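Local coordinates for E3 ubiquitin-protein ligase RNF31 (PDB 5Y3T), which probably transfers ubiquitin to substrate proteins as a RING-type E3 ligase and, through the UBA domain pair modelled here, probably binds partner proteins such as HOIL-1, at residues H103-L108 against G125-A130; S15-G20 against E28-A33; E21-S26 against V41-L46; L34-T39 against G85-A90. All coordinates share one frame; numbering follows the deposited sequence.

Contact 1: residues H103-L108 against G125-A130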
loop_
_atom_site.group_PDB
_atom_site.type_symbol
_atom_site.label_atom_id
_atom_site.label_comp_id
_atom_site.label_asym_id
_atom_site.label_seq_id
_atom_site.Cartn_x
_atom_site.Cartn_y
_atom_site.Cartn_z
ATOM N N HIS B 103 -6.402 -6.340 -12.830
ATOM C CA HIS B 103 -5.410 -6.026 -13.854
ATOM C C HIS B 103 -4.094 -6.761 -13.563
ATOM O O HIS B 103 -3.521 -7.312 -14.469
ATOM C CB HIS B 103 -5.214 -4.524 -13.966
ATOM C CG HIS B 103 -4.122 -4.129 -14.901
ATOM N ND1 HIS B 103 -4.353 -3.831 -16.226
ATOM C CD2 HIS B 103 -2.790 -3.972 -14.702
ATOM C CE1 HIS B 103 -3.211 -3.513 -16.808
ATOM N NE2 HIS B 103 -2.249 -3.585 -15.904
ATOM N N GLU B 104 -3.644 -6.825 -12.315
ATOM C CA GLU B 104 -2.439 -7.604 -12.035
ATOM C C GLU B 104 -2.625 -9.116 -12.255
ATOM O O GLU B 104 -1.797 -9.774 -12.908
ATOM C CB GLU B 104 -1.914 -7.385 -10.628
ATOM C CG GLU B 104 -0.384 -7.471 -10.609
ATOM C CD GLU B 104 0.228 -7.653 -9.233
ATOM O OE1 GLU B 104 -0.458 -7.407 -8.206
ATOM O OE2 GLU B 104 1.417 -8.049 -9.185
ATOM N N LEU B 105 -3.689 -9.680 -11.691
ATOM C CA LEU B 105 -3.891 -11.107 -11.818
ATOM C C LEU B 105 -3.995 -11.513 -13.284
ATOM O O LEU B 105 -3.513 -12.576 -13.659
ATOM C CB LEU B 105 -5.082 -11.572 -11.000
ATOM C CG LEU B 105 -4.770 -11.546 -9.496
ATOM C CD1 LEU B 105 -6.026 -11.813 -8.700
ATOM C CD2 LEU B 105 -3.700 -12.554 -9.098
ATOM N N GLN B 106 -4.582 -10.643 -14.098
ATOM C CA GLN B 106 -4.670 -10.824 -15.544
ATOM C C GLN B 106 -3.314 -10.913 -16.227
ATOM O O GLN B 106 -3.089 -11.767 -17.066
ATOM C CB GLN B 106 -5.422 -9.644 -16.140
ATOM C CG GLN B 106 -5.469 -9.609 -17.662
ATOM C CD GLN B 106 -6.888 -9.595 -18.142
ATOM O OE1 GLN B 106 -7.450 -8.530 -18.423
ATOM N NE2 GLN B 106 -7.512 -10.776 -18.158
ATOM N N SER B 107 -2.427 -10.013 -15.871
ATOM C CA SER B 107 -1.094 -9.988 -16.447
ATOM C C SER B 107 -0.262 -11.192 -15.969
ATOM O O SER B 107 0.651 -11.626 -16.647
ATOM C CB SER B 107 -0.400 -8.643 -16.134
ATOM O OG SER B 107 0.167 -8.632 -14.826
ATOM N N LEU B 108 -0.605 -11.739 -14.811
ATOM C CA LEU B 108 0.055 -12.922 -14.269
ATOM C C LEU B 108 -0.557 -14.239 -14.724
ATOM O O LEU B 108 -0.237 -15.262 -14.130
ATOM C CB LEU B 108 0.055 -12.859 -12.727
ATOM C CG LEU B 108 1.270 -12.182 -12.084
ATOM C CD1 LEU B 108 1.785 -10.957 -12.850
ATOM C CD2 LEU B 108 0.946 -11.846 -10.635
ATOM N N GLY B 125 -9.815 -9.551 -0.807
ATOM C CA GLY B 125 -9.015 -8.661 -1.658
ATOM C C GLY B 125 -7.521 -8.948 -1.604
ATOM O O GLY B 125 -6.738 -8.179 -2.110
ATOM N N ASP B 126 -7.117 -10.056 -1.003
ATOM C CA ASP B 126 -5.700 -10.357 -0.807
ATOM C C ASP B 126 -5.137 -11.002 -2.078
ATOM O O ASP B 126 -5.352 -12.201 -2.338
ATOM C CB ASP B 126 -5.576 -11.304 0.392
ATOM C CG ASP B 126 -4.162 -11.439 0.909
ATOM O OD1 ASP B 126 -3.199 -11.467 0.122
ATOM O OD2 ASP B 126 -4.027 -11.570 2.139
ATOM N N VAL B 127 -4.401 -10.209 -2.857
ATOM C CA VAL B 127 -3.829 -10.663 -4.121
ATOM C C VAL B 127 -2.925 -11.880 -3.930
ATOM O O VAL B 127 -2.988 -12.826 -4.718
ATOM C CB VAL B 127 -2.995 -9.556 -4.816
ATOM C CG1 VAL B 127 -2.266 -10.097 -6.055
ATOM C CG2 VAL B 127 -3.886 -8.444 -5.228
ATOM N N ALA B 128 -2.086 -11.836 -2.895
ATOM C CA ALA B 128 -1.125 -12.901 -2.634
ATOM C C ALA B 128 -1.869 -14.214 -2.446
ATOM O O ALA B 128 -1.583 -15.188 -3.137
ATOM C CB ALA B 128 -0.301 -12.584 -1.417
ATOM N N ARG B 129 -2.879 -14.213 -1.579
ATOM C CA ARG B 129 -3.688 -15.428 -1.325
ATOM C C ARG B 129 -4.557 -15.857 -2.474
ATOM O O ARG B 129 -4.740 -17.056 -2.655
ATOM C CB ARG B 129 -4.532 -15.297 -0.080
ATOM C CG ARG B 129 -3.681 -15.484 1.149
ATOM C CD ARG B 129 -4.448 -15.240 2.415
ATOM N NE ARG B 129 -3.529 -15.210 3.544
ATOM C CZ ARG B 129 -3.892 -15.048 4.811
ATOM N NH1 ARG B 129 -5.180 -14.902 5.135
ATOM N NH2 ARG B 129 -2.955 -15.038 5.760
ATOM N N ALA B 130 -5.082 -14.924 -3.259
ATOM C CA ALA B 130 -5.808 -15.326 -4.492
ATOM C C ALA B 130 -4.885 -16.047 -5.509
ATOM O O ALA B 130 -5.226 -17.098 -6.033
ATOM C CB ALA B 130 -6.482 -14.125 -5.131
#

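Contact 2: residues S15-G20 against E28-A33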
loop_
_atom_site.group_PDB
_atom_site.type_symbol
_atom_site.label_atom_id
_atom_site.label_comp_id
_atom_site.label_asym_id
_atom_site.label_seq_id
_atom_site.Cartn_x
_atom_site.Cartn_y
_atom_site.Cartn_z
ATOM N N SER B 15 -6.633 11.721 22.915
ATOM C CA SER B 15 -7.420 11.157 24.006
ATOM C C SER B 15 -8.360 10.069 23.542
ATOM O O SER B 15 -8.432 9.014 24.135
ATOM C CB SER B 15 -8.203 12.275 24.697
ATOM O OG SER B 15 -9.164 11.720 25.534
ATOM N N MET B 16 -9.058 10.310 22.459
ATOM C CA MET B 16 -9.997 9.311 21.944
ATOM C C MET B 16 -9.291 8.166 21.287
ATOM O O MET B 16 -9.776 7.037 21.356
ATOM C CB MET B 16 -10.971 9.941 20.948
ATOM C CG MET B 16 -12.270 10.354 21.609
ATOM S SD MET B 16 -12.908 11.837 20.864
ATOM C CE MET B 16 -14.549 11.745 21.585
ATOM N N ILE B 17 -8.161 8.460 20.630
ATOM C CA ILE B 17 -7.314 7.410 20.057
ATOM C C ILE B 17 -6.887 6.463 21.187
ATOM O O ILE B 17 -6.885 5.250 21.017
ATOM C CB ILE B 17 -6.023 7.996 19.379
ATOM C CG1 ILE B 17 -6.322 8.812 18.117
ATOM C CG2 ILE B 17 -4.982 6.919 19.095
ATOM C CD1 ILE B 17 -7.303 8.185 17.178
ATOM N N GLN B 18 -6.508 7.057 22.321
ATOM C CA GLN B 18 -5.995 6.346 23.490
ATOM C C GLN B 18 -7.051 5.399 24.037
ATOM O O GLN B 18 -6.797 4.205 24.116
ATOM C CB GLN B 18 -5.532 7.364 24.535
ATOM C CG GLN B 18 -4.872 6.786 25.756
ATOM C CD GLN B 18 -4.137 7.840 26.552
ATOM O OE1 GLN B 18 -4.754 8.668 27.209
ATOM N NE2 GLN B 18 -2.813 7.795 26.520
ATOM N N GLU B 19 -8.246 5.926 24.332
ATOM C CA GLU B 19 -9.419 5.109 24.710
ATOM C C GLU B 19 -9.686 4.001 23.699
ATOM O O GLU B 19 -9.840 2.846 24.058
ATOM C CB GLU B 19 -10.688 5.969 24.826
ATOM C CG GLU B 19 -10.967 6.534 26.204
ATOM C CD GLU B 19 -12.102 7.560 26.202
ATOM O OE1 GLU B 19 -12.864 7.644 25.202
ATOM O OE2 GLU B 19 -12.230 8.298 27.208
ATOM N N GLY B 20 -9.737 4.361 22.425
ATOM C CA GLY B 20 -9.917 3.372 21.365
ATOM C C GLY B 20 -8.942 2.191 21.398
ATOM O O GLY B 20 -9.396 1.035 21.426
ATOM N N GLU B 28 -7.303 4.762 13.030
ATOM C CA GLU B 28 -8.050 5.084 11.815
ATOM C C GLU B 28 -9.563 4.701 11.904
ATOM O O GLU B 28 -10.381 5.368 11.284
ATOM C CB GLU B 28 -7.388 4.557 10.516
ATOM C CG GLU B 28 -6.606 3.255 10.590
ATOM C CD GLU B 28 -5.220 3.442 11.177
ATOM O OE1 GLU B 28 -4.357 4.060 10.543
ATOM O OE2 GLU B 28 -5.014 3.004 12.296
ATOM N N GLU B 29 -9.912 3.664 12.674
ATOM C CA GLU B 29 -11.324 3.399 13.078
ATOM C C GLU B 29 -11.956 4.497 13.916
ATOM O O GLU B 29 -13.075 4.949 13.636
ATOM C CB GLU B 29 -11.450 2.084 13.841
ATOM C CG GLU B 29 -11.561 0.886 12.894
ATOM C CD GLU B 29 -11.281 -0.488 13.505
ATOM O OE1 GLU B 29 -10.732 -0.652 14.623
ATOM O OE2 GLU B 29 -11.585 -1.450 12.786
ATOM N N VAL B 30 -11.245 4.935 14.938
ATOM C CA VAL B 30 -11.775 5.968 15.800
ATOM C C VAL B 30 -11.964 7.220 14.965
ATOM O O VAL B 30 -13.036 7.772 14.963
ATOM C CB VAL B 30 -10.875 6.246 17.033
ATOM C CG1 VAL B 30 -11.303 7.505 17.797
ATOM C CG2 VAL B 30 -10.933 5.067 17.969
ATOM N N PHE B 31 -10.936 7.637 14.230
ATOM C CA PHE B 31 -11.018 8.891 13.494
ATOM C C PHE B 31 -12.064 8.851 12.348
ATOM O O PHE B 31 -12.755 9.831 12.118
ATOM C CB PHE B 31 -9.647 9.260 12.959
ATOM C CG PHE B 31 -9.608 10.580 12.271
ATOM C CD1 PHE B 31 -9.711 11.773 13.013
ATOM C CD2 PHE B 31 -9.436 10.655 10.883
ATOM C CE1 PHE B 31 -9.654 13.017 12.392
ATOM C CE2 PHE B 31 -9.373 11.904 10.248
ATOM C CZ PHE B 31 -9.476 13.089 11.006
ATOM N N SER B 32 -12.144 7.719 11.652
ATOM C CA SER B 32 -13.114 7.499 10.585
ATOM C C SER B 32 -14.539 7.631 11.086
ATOM O O SER B 32 -15.387 8.253 10.408
ATOM C CB SER B 32 -12.926 6.118 9.949
ATOM O OG SER B 32 -11.673 6.056 9.263
ATOM N N ALA B 33 -14.769 7.092 12.290
ATOM C CA ALA B 33 -16.030 7.247 12.981
ATOM C C ALA B 33 -16.353 8.700 13.299
ATOM O O ALA B 33 -17.468 9.158 12.998
ATOM C CB ALA B 33 -16.033 6.436 14.228
#

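Contact 3: residues E21-S26 against V41-L46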
loop_
_atom_site.group_PDB
_atom_site.type_symbol
_atom_site.label_atom_id
_atom_site.label_comp_id
_atom_site.label_asym_id
_atom_site.label_seq_id
_atom_site.Cartn_x
_atom_site.Cartn_y
_atom_site.Cartn_z
ATOM N N GLU B 21 -7.625 2.462 21.431
ATOM C CA GLU B 21 -6.647 1.379 21.382
ATOM C C GLU B 21 -6.800 0.381 22.529
ATOM O O GLU B 21 -6.640 -0.833 22.304
ATOM C CB GLU B 21 -5.204 1.887 21.401
ATOM C CG GLU B 21 -4.183 0.788 21.056
ATOM C CD GLU B 21 -2.718 1.224 21.157
ATOM O OE1 GLU B 21 -2.398 2.319 21.650
ATOM O OE2 GLU B 21 -1.862 0.452 20.727
ATOM N N THR B 22 -7.086 0.889 23.728
ATOM C CA THR B 22 -7.238 0.057 24.908
ATOM C C THR B 22 -8.515 -0.771 24.790
ATOM O O THR B 22 -8.594 -1.814 25.399
ATOM C CB THR B 22 -7.258 0.868 26.224
ATOM O OG1 THR B 22 -8.368 1.768 26.221
ATOM C CG2 THR B 22 -5.967 1.671 26.406
ATOM N N ALA B 23 -9.493 -0.334 23.988
ATOM C CA ALA B 23 -10.670 -1.183 23.658
ATOM C C ALA B 23 -10.554 -1.976 22.355
ATOM O O ALA B 23 -11.538 -2.568 21.926
ATOM C CB ALA B 23 -11.935 -0.339 23.625
ATOM N N GLY B 24 -9.378 -2.005 21.724
ATOM C CA GLY B 24 -9.174 -2.768 20.478
ATOM C C GLY B 24 -9.483 -2.066 19.167
ATOM O O GLY B 24 -9.491 -2.701 18.116
ATOM N N ALA B 25 -9.758 -0.770 19.206
ATOM C CA ALA B 25 -9.959 0.019 17.973
ATOM C C ALA B 25 -8.664 0.727 17.561
ATOM O O ALA B 25 -8.050 1.456 18.367
ATOM C CB ALA B 25 -11.063 1.044 18.158
ATOM N N SER B 26 -8.296 0.541 16.292
ATOM C CA SER B 26 -7.193 1.277 15.671
ATOM C C SER B 26 -7.480 2.787 15.574
ATOM O O SER B 26 -8.649 3.233 15.527
ATOM C CB SER B 26 -6.888 0.726 14.262
ATOM O OG SER B 26 -7.927 1.009 13.316
ATOM N N VAL B 41 -18.907 9.404 21.178
ATOM C CA VAL B 41 -18.673 8.077 21.725
ATOM C C VAL B 41 -18.293 7.149 20.555
ATOM O O VAL B 41 -19.077 6.274 20.111
ATOM C CB VAL B 41 -19.960 7.530 22.415
ATOM C CG1 VAL B 41 -20.196 8.227 23.748
ATOM C CG2 VAL B 41 -21.215 7.682 21.527
ATOM N N PRO B 42 -17.085 7.316 20.031
ATOM C CA PRO B 42 -16.696 6.527 18.841
ATOM C C PRO B 42 -16.731 5.010 18.998
ATOM O O PRO B 42 -17.053 4.314 18.051
ATOM C CB PRO B 42 -15.256 6.996 18.560
ATOM C CG PRO B 42 -14.798 7.647 19.832
ATOM C CD PRO B 42 -16.027 8.243 20.454
ATOM N N LEU B 43 -16.383 4.491 20.170
ATOM C CA LEU B 43 -16.426 3.041 20.379
ATOM C C LEU B 43 -17.809 2.495 20.191
ATOM O O LEU B 43 -17.991 1.498 19.493
ATOM C CB LEU B 43 -15.903 2.658 21.760
ATOM C CG LEU B 43 -14.407 2.964 21.969
ATOM C CD1 LEU B 43 -14.016 2.660 23.404
ATOM C CD2 LEU B 43 -13.542 2.176 20.980
ATOM N N GLN B 44 -18.790 3.172 20.780
ATOM C CA GLN B 44 -20.187 2.755 20.638
ATOM C C GLN B 44 -20.599 2.747 19.191
ATOM O O GLN B 44 -21.109 1.742 18.721
ATOM C CB GLN B 44 -21.138 3.634 21.453
ATOM C CG GLN B 44 -21.170 3.266 22.935
ATOM C CD GLN B 44 -22.126 4.146 23.710
ATOM O OE1 GLN B 44 -23.285 4.303 23.321
ATOM N NE2 GLN B 44 -21.638 4.758 24.789
ATOM N N TRP B 45 -20.330 3.847 18.482
ATOM C CA TRP B 45 -20.672 3.943 17.062
ATOM C C TRP B 45 -20.092 2.813 16.246
ATOM O O TRP B 45 -20.792 2.252 15.407
ATOM C CB TRP B 45 -20.281 5.303 16.453
ATOM C CG TRP B 45 -20.814 5.512 15.045
ATOM C CD1 TRP B 45 -21.991 6.115 14.685
ATOM C CD2 TRP B 45 -20.177 5.109 13.813
ATOM N NE1 TRP B 45 -22.126 6.110 13.305
ATOM C CE2 TRP B 45 -21.023 5.514 12.750
ATOM C CE3 TRP B 45 -18.969 4.452 13.508
ATOM C CZ2 TRP B 45 -20.710 5.274 11.424
ATOM C CZ3 TRP B 45 -18.648 4.214 12.181
ATOM C CH2 TRP B 45 -19.519 4.625 11.149
ATOM N N LEU B 46 -18.825 2.477 16.476
ATOM C CA LEU B 46 -18.177 1.393 15.738
ATOM C C LEU B 46 -18.878 0.072 15.966
ATOM O O LEU B 46 -19.216 -0.570 14.982
ATOM C CB LEU B 46 -16.686 1.264 16.082
ATOM C CG LEU B 46 -15.792 2.373 15.504
ATOM C CD1 LEU B 46 -14.463 2.434 16.238
ATOM C CD2 LEU B 46 -15.549 2.209 14.018
#

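Contact 4: residues L34-T39 against G85-A90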
loop_
_atom_site.group_PDB
_atom_site.type_symbol
_atom_site.label_atom_id
_atom_site.label_comp_id
_atom_site.label_asym_id
_atom_site.label_seq_id
_atom_site.Cartn_x
_atom_site.Cartn_y
_atom_site.Cartn_z
ATOM N N LEU B 34 -15.382 9.403 13.892
ATOM C CA LEU B 34 -15.493 10.825 14.221
ATOM C C LEU B 34 -15.839 11.653 12.987
ATOM O O LEU B 34 -16.768 12.447 13.020
ATOM C CB LEU B 34 -14.213 11.359 14.870
ATOM C CG LEU B 34 -13.839 10.819 16.284
ATOM C CD1 LEU B 34 -12.497 11.333 16.826
ATOM C CD2 LEU B 34 -14.937 11.139 17.275
ATOM N N GLN B 35 -15.119 11.449 11.899
ATOM C CA GLN B 35 -15.347 12.227 10.662
ATOM C C GLN B 35 -16.713 11.984 10.020
ATOM O O GLN B 35 -17.349 12.942 9.598
ATOM C CB GLN B 35 -14.319 11.861 9.603
ATOM C CG GLN B 35 -12.916 12.217 9.977
ATOM C CD GLN B 35 -12.744 13.685 9.913
ATOM O OE1 GLN B 35 -12.858 14.357 10.917
ATOM N NE2 GLN B 35 -12.492 14.200 8.722
ATOM N N TYR B 36 -17.122 10.718 9.916
ATOM C CA TYR B 36 -18.412 10.349 9.332
ATOM C C TYR B 36 -19.657 10.799 10.138
ATOM O O TYR B 36 -20.605 11.336 9.577
ATOM C CB TYR B 36 -18.480 8.841 9.123
ATOM C CG TYR B 36 -19.605 8.392 8.214
ATOM C CD1 TYR B 36 -19.544 8.613 6.831
ATOM C CD2 TYR B 36 -20.728 7.745 8.719
ATOM C CE1 TYR B 36 -20.576 8.212 5.982
ATOM C CE2 TYR B 36 -21.768 7.343 7.884
ATOM C CZ TYR B 36 -21.686 7.571 6.516
ATOM O OH TYR B 36 -22.706 7.177 5.693
ATOM N N SER B 37 -19.640 10.585 11.444
ATOM C CA SER B 37 -20.822 10.732 12.273
ATOM C C SER B 37 -20.824 11.904 13.226
ATOM O O SER B 37 -21.873 12.268 13.741
ATOM C CB SER B 37 -20.984 9.480 13.079
ATOM O OG SER B 37 -19.995 9.468 14.064
ATOM N N GLY B 38 -19.660 12.465 13.519
ATOM C CA GLY B 38 -19.537 13.441 14.590
ATOM C C GLY B 38 -19.819 12.890 16.006
ATOM O O GLY B 38 -19.868 13.662 16.956
ATOM N N THR B 39 -19.983 11.580 16.165
ATOM C CA THR B 39 -20.227 10.950 17.483
ATOM C C THR B 39 -19.221 11.382 18.583
ATOM O O THR B 39 -18.019 11.585 18.307
ATOM C CB THR B 39 -20.255 9.400 17.371
ATOM O OG1 THR B 39 -20.554 8.820 18.642
ATOM C CG2 THR B 39 -18.887 8.846 16.906
ATOM N N GLY B 85 -13.153 7.611 6.461
ATOM C CA GLY B 85 -14.606 7.743 6.590
ATOM C C GLY B 85 -15.283 8.630 5.549
ATOM O O GLY B 85 -16.490 8.899 5.652
ATOM N N ASN B 86 -14.549 9.073 4.530
ATOM C CA ASN B 86 -15.191 9.760 3.413
ATOM C C ASN B 86 -15.877 8.728 2.520
ATOM O O ASN B 86 -15.195 8.011 1.799
ATOM C CB ASN B 86 -14.159 10.545 2.623
ATOM C CG ASN B 86 -14.763 11.367 1.505
ATOM O OD1 ASN B 86 -15.655 10.915 0.763
ATOM N ND2 ASN B 86 -14.241 12.568 1.343
ATOM N N LEU B 87 -17.219 8.684 2.535
ATOM C CA LEU B 87 -17.970 7.649 1.803
ATOM C C LEU B 87 -17.646 7.577 0.312
ATOM O O LEU B 87 -17.275 6.501 -0.202
ATOM C CB LEU B 87 -19.482 7.786 1.995
ATOM C CG LEU B 87 -20.316 6.566 1.608
ATOM C CD1 LEU B 87 -19.699 5.312 2.183
ATOM C CD2 LEU B 87 -21.780 6.680 2.061
ATOM N N ASP B 88 -17.712 8.711 -0.365
ATOM C CA ASP B 88 -17.499 8.752 -1.827
ATOM C C ASP B 88 -16.039 8.407 -2.177
ATOM O O ASP B 88 -15.763 7.815 -3.202
ATOM C CB ASP B 88 -17.824 10.127 -2.455
ATOM C CG ASP B 88 -19.137 10.163 -3.265
ATOM O OD1 ASP B 88 -19.641 9.125 -3.768
ATOM O OD2 ASP B 88 -19.643 11.305 -3.437
ATOM N N GLU B 89 -15.088 8.796 -1.358
ATOM C CA GLU B 89 -13.718 8.360 -1.657
ATOM C C GLU B 89 -13.488 6.878 -1.402
ATOM O O GLU B 89 -12.729 6.238 -2.119
ATOM C CB GLU B 89 -12.734 9.189 -0.896
ATOM C CG GLU B 89 -12.707 10.586 -1.469
ATOM C CD GLU B 89 -11.640 11.426 -0.847
ATOM O OE1 GLU B 89 -10.910 10.956 0.090
ATOM O OE2 GLU B 89 -11.560 12.572 -1.316
ATOM N N ALA B 90 -14.213 6.356 -0.424
ATOM C CA ALA B 90 -14.055 5.006 0.043
ATOM C C ALA B 90 -14.580 4.065 -0.993
ATOM O O ALA B 90 -14.010 2.996 -1.223
ATOM C CB ALA B 90 -14.810 4.837 1.356
#

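Contact 1: residues H103-L108 against G125-A130
Val127 pushes its CG1 methyl against helix 87-107, where it overlaps Leu105 and Glu104 together. With CG1 anti to the backbone N (chi1 173°), this one branch does the touching. Against Leu105 the fit is alongside: Val127 CG1 lies 4.2 Å from Leu105 CD2, and the two side chains slide past each other in opposite directions. Against Glu104 the side chains instead cross at about a right angle, with Val127 CG1 3.9 Å from Glu104 OE1. That second approach is plain van der Waals contact, a methyl resting by a carboxylate oxygen. The charge itself has a better partner, because Glu104 OE2 makes a salt bridge with a basic side chain of another protein chain, and a basic side chain of that chain also packs on Val127.

Leu105 forks. Its CD1 goes to Ala130 CB at 4.3 Å, so the leucine spans two residues three apart on one face of helix 127-145. That helix is capped at its start by Asp126, whose OD1 takes a nearly straight bond from Arg129 N (3.2 Å, 170°), the donor arriving from above the carboxylate plane. On the other helix Glu104 O accepts twice, from Ser107 OG at 3.0 Å and from Leu108 N, as the helix ends.

No hydrogen bond joins the two segments; apolar packing does the joining. Within the UBA domain pair, the intervening helix 116-122 packs on the same apolar patch: Leu120 touches both Leu105 and Ala130, and Ala119 touches Ala130, leaving helices 87-107, 116-122 and 127-145 packed on one another.

Contact 2: residues S15-G20 against E28-A33
Met16 is the first residue of helix 2-22 here to meet Val30, and it does so from the root of its side chain: Met16 CB sits 4.0 Å from Val30 CG1. The same methyl rests 3.9 Å from Met16 O, a carbonyl already occupied by Gly20 N in the helix. Beyond CB the methionine bends at chi2 and its end leads off, onto Leu34.

Ile17 comes next and approaches from another side. Its CG1 branch is anti to the carbonyl carbon (chi1 -68°), which carries CD1 across to 4.1 Å from Val30 CB, at the base of the valine's fork. Ile17 also packs on an aromatic side chain of another protein chain.

One turn on from Met16, Gly20 offers bare backbone, and Val30 uses it: CG2 settles 3.9 Å from Gly20 CA. Val30 thus lies against Met16, Ile17 and Gly20 at once: CG1 touches Met16 and Ile17, and CG2 touches Gly20 CA and Met16 O. No hydrogen bond joins the segments.

The short axes pass 9.3 Å apart, and their directions differ by 127°. The two helices follow each other through a short turn, in the N-terminal part of the HOIP UBA domain pair. Around them, Pro42 of helix 42-64 covers Met16 and Val30, while helix 73-82 packs against helix 27-37 through Trp80 and Leu81 on Ser32.

Contact 3: residues E21-S26 against V41-L46
Leu43 points its forked end at the turn after helix 2-22, with Ala23 and Ala25 both aiming their CB methyls back at it. The two prongs divide the work. CD1 lies against Ala23 CB at 3.7 Å, whereas CD2 reaches both alanines, 3.9 Å from Ala25 CB and 4.0 Å from Ala23 CB. CG is anti to the carbonyl carbon of Leu43 (chi1 -65°), which sends the fork out from helix 42-64 toward the alanines. One turn later Leu46 repeats this first torsion and brings CD1 to 4.1 Å from Ala25 CB, so Ala25 is touched by two leucines from one helix face.

What presents both alanines to that face is a Schellman motif closing helix 2-22. Gly24, at positive phi, is its C-prime residue: Gly24 N bonds to Glu21 O at 3.0 Å, and Ala25 N reaches back to Gly20 O. Ala23 ends up exposed to solvent on the open side, while Ala25 is buried.

The chain then starts straight into the next helix. Ser26 takes the N-cap position; its side chain caps a backbone N of the helix that follows, and Glu29 OE1 accepts from Ser26 N, as in a capping box. On the other segment, Trp45 leaves helix 42-64 in a different direction from Leu43 and lies against Ala33, Tyr36 and Ser37 of helix 27-37.

Contact 4: residues L34-T39 against G85-A90
Tyr36 meets the start of helix 87-107 across a junction of two helix ends: an ST turn at the end of helix 27-37, and an N-cap that opens the other helix. From CB, 4.0 Å from Gly85 O, the side chain runs with CG anti to the backbone N (chi1 -165°), which swings the ring over toward Gly85. CD1 then comes to 3.3 Å from Gly85 O. The oxygen lies at the ring edge, near its plane, so it faces the C-H rim and not the pi face. Next along the same edge, CE1 passes 4.2 Å from Leu87 CB. At the tip, OH lies 3.8 Å from Leu87 CD2, the two side chains crossing at a slant.

Gly85, with positive phi, has only backbone to present here, and its carbonyl oxygen sits at the tyrosine's edge. Trp80 meets the Tyr36 ring edge-to-face, and Met56 of helix 42-64 packs on both Tyr36 and Leu87.

In the ST turn, Ser37 OG accepts from Thr39 N at 3.0 Å. Across the junction, Asn86 OD1 caps the new helix by accepting from Glu89 N at 3.1 Å, the donor standing above the amide's carbonyl plane.

Contacts 2, 3 and 4 form one touching cluster on one side of the chain's centre, whereas contact 1 stands on the opposite side, 29 to 32 Å away between centres. Contacts 2 and 3 have centres about 6 Å apart and are in touch; both use helix 2-22, and their segments interleave along the chain. Contact 2 closes before contact 4 opens, and contact 1 comes last. Contact 4 shares helix 27-37 with contact 2 and also touches contact 3, where Trp45 packs on Thr39. Helix 87-107 is the bridge, with its start in contact 4 and its end in contact 1. This elongated, all-helical arrangement is consistent with a UBA domain pair.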